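Local coordinates for uncharacterized conserved protein (Staphylococcus epidermidis, PDB 3FRM) that is of unknown function but carries a GNAT-type acetyltransferase domain, so it may transfer an acetyl group from acetyl-CoA, at residues A[115-120]-A[204-209]. Sequence-based numbering, arbitrary orientation.
With SO4 (sulfate ion), chain H.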
# COMPACT_ATOMS: atom_id res chain seq x y z
N ARG A 115 -14.89 -6.67 -19.70
CA ARG A 115 -14.56 -7.80 -20.54
C ARG A 115 -15.77 -8.73 -20.78
O ARG A 115 -15.63 -9.81 -21.38
CB ARG A 115 -13.37 -8.56 -19.94
CG ARG A 115 -12.08 -8.58 -20.79
CD ARG A 115 -11.80 -7.35 -21.67
NE ARG A 115 -10.41 -6.88 -21.50
CZ ARG A 115 -9.96 -5.65 -21.76
NH1 ARG A 115 -8.68 -5.34 -21.54
NH2 ARG A 115 -10.78 -4.71 -22.22
N LYS A 116 -16.95 -8.28 -20.37
CA LYS A 116 -18.20 -9.04 -20.49
C LYS A 116 -18.12 -10.37 -19.76
O LYS A 116 -18.70 -11.37 -20.20
CB LYS A 116 -18.61 -9.24 -21.97
CG LYS A 116 -18.95 -7.94 -22.68
CD LYS A 116 -20.42 -7.56 -22.48
CE LYS A 116 -21.29 -8.16 -23.60
NZ LYS A 116 -22.72 -8.33 -23.16
N ARG A 117 -17.38 -10.37 -18.65
CA ARG A 117 -17.35 -11.52 -17.77
C ARG A 117 -18.78 -11.81 -17.31
O ARG A 117 -19.64 -10.94 -17.41
CB ARG A 117 -16.43 -11.27 -16.60
CG ARG A 117 -14.98 -11.11 -16.99
CD ARG A 117 -14.25 -10.17 -16.00
NE ARG A 117 -12.88 -9.85 -16.43
CZ ARG A 117 -12.39 -8.63 -16.73
NH1 ARG A 117 -13.12 -7.51 -16.64
NH2 ARG A 117 -11.12 -8.55 -17.10
N ASP A 118 -19.07 -13.04 -16.89
CA ASP A 118 -20.35 -13.27 -16.22
C ASP A 118 -20.33 -12.89 -14.72
O ASP A 118 -20.02 -13.71 -13.83
CB ASP A 118 -20.87 -14.68 -16.42
CG ASP A 118 -22.28 -14.86 -15.89
OD1 ASP A 118 -23.13 -15.37 -16.63
OD2 ASP A 118 -22.57 -14.45 -14.75
N VAL A 119 -20.68 -11.64 -14.45
CA VAL A 119 -20.75 -11.11 -13.11
C VAL A 119 -22.00 -10.26 -13.09
O VAL A 119 -22.15 -9.31 -13.85
CB VAL A 119 -19.54 -10.16 -12.79
CG1 VAL A 119 -19.72 -9.54 -11.44
CG2 VAL A 119 -18.20 -10.89 -12.86
N ASP A 120 -22.92 -10.60 -12.23
CA ASP A 120 -24.16 -9.91 -12.27
C ASP A 120 -24.09 -8.85 -11.17
O ASP A 120 -23.77 -9.18 -10.04
CB ASP A 120 -25.29 -10.93 -12.13
CG ASP A 120 -26.62 -10.32 -11.70
OD1 ASP A 120 -27.04 -9.30 -12.32
OD2 ASP A 120 -27.25 -10.88 -10.75
N ILE A 204 -13.36 -9.69 -11.45
CA ILE A 204 -14.53 -9.23 -10.75
C ILE A 204 -14.48 -7.76 -10.33
O ILE A 204 -15.47 -7.03 -10.54
CB ILE A 204 -14.85 -10.13 -9.59
CG1 ILE A 204 -15.11 -11.55 -10.15
CG2 ILE A 204 -16.01 -9.56 -8.81
CD1 ILE A 204 -15.23 -12.61 -9.04
N GLY A 205 -13.37 -7.32 -9.71
CA GLY A 205 -13.18 -5.91 -9.38
C GLY A 205 -13.18 -5.05 -10.66
O GLY A 205 -13.78 -3.97 -10.72
N SER A 206 -12.56 -5.50 -11.73
CA SER A 206 -12.60 -4.58 -12.85
C SER A 206 -14.02 -4.49 -13.50
O SER A 206 -14.39 -3.44 -13.99
CB SER A 206 -11.49 -4.86 -13.83
OG SER A 206 -11.90 -5.93 -14.63
N GLU A 207 -14.85 -5.54 -13.38
CA GLU A 207 -16.25 -5.41 -13.79
C GLU A 207 -16.96 -4.34 -12.98
O GLU A 207 -17.61 -3.47 -13.54
CB GLU A 207 -17.02 -6.74 -13.82
CG GLU A 207 -16.71 -7.64 -15.07
CD GLU A 207 -16.95 -6.98 -16.46
OE1 GLU A 207 -16.33 -7.43 -17.46
OE2 GLU A 207 -17.76 -6.03 -16.56
N ILE A 208 -16.78 -4.38 -11.66
CA ILE A 208 -17.43 -3.45 -10.77
C ILE A 208 -16.99 -2.04 -11.10
O ILE A 208 -17.77 -1.08 -11.04
CB ILE A 208 -17.16 -3.78 -9.29
CG1 ILE A 208 -17.99 -4.98 -8.87
CG2 ILE A 208 -17.41 -2.58 -8.39
CD1 ILE A 208 -17.37 -5.81 -7.68
N GLN A 209 -15.74 -1.91 -11.47
CA GLN A 209 -15.20 -0.62 -11.70
C GLN A 209 -15.79 -0.02 -12.98
O GLN A 209 -16.22 1.12 -12.99
CB GLN A 209 -13.71 -0.74 -11.80
CG GLN A 209 -13.03 0.52 -11.50
CD GLN A 209 -12.95 0.73 -10.04
OE1 GLN A 209 -12.68 -0.20 -9.31
NE2 GLN A 209 -13.17 1.95 -9.59
S SO4 H . -9.53 -7.65 -10.76
O1 SO4 H . -9.54 -6.66 -11.84
O2 SO4 H . -8.54 -7.16 -9.81
O3 SO4 H . -10.88 -7.72 -10.22
O4 SO4 H . -9.07 -8.95 -11.24
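Glu-207 reaches from the first turn of its helix into the loop 115-120 and gathers the loop's backbone around one carboxylate oxygen. Glu-207 OE1 accepts a hydrogen bond from Arg-115 N at 2.8 Å. That bond is nearly straight and arrives on the syn side, 25° out of the carboxylate plane. Arg-117 N adds a weak bond to Glu-207 OE1 at 3.3 Å. The side chain of Arg-117 crosses that of Glu-207 obliquely, with Glu-207 CG at the guanidinium's edge. With CG anti to the carbonyl carbon (chi1 -66°) and the chain extended to NE, Arg-117 CD lies 3.6 Å from Glu-207 CG. Arg-117 NH1 makes a salt bridge to Glu-207 OE1, its hydrogen bond weak, the two flat groups being 63° apart. CB of Arg-115 covers one face of the guanidinium, and Leu-113 O takes a hydrogen bond from NH1. Ser-114 OG holds the second oxygen, OE2, which should fix the carboxylate's rotation.

Val-119 closes the packed side, its CG2 touching Glu-207 CG and Ile-204 CG1, each at 4.2 Å. The outer side is loose: Lys-116 and Asp-118 point away from the helix and are exposed, and the end of Arg-115 leads off too.

The helix start binds a sulfate, probably from the crystallisation liquor. Ser-206 N donates to sulfate O3 at 3.2 Å, and Gly-203 N and Arg-237 NH1 also bind the ion. In GNAT enzymes this helix start commonly receives the acetyl-CoA pyrophosphate, so the sulfate is consistent with such a site. The loop links helix 107-111 to edge strand 120-123, while Ile-204 and Ile-208 pack helix 204-216 onto strands 165-171 and 174-183.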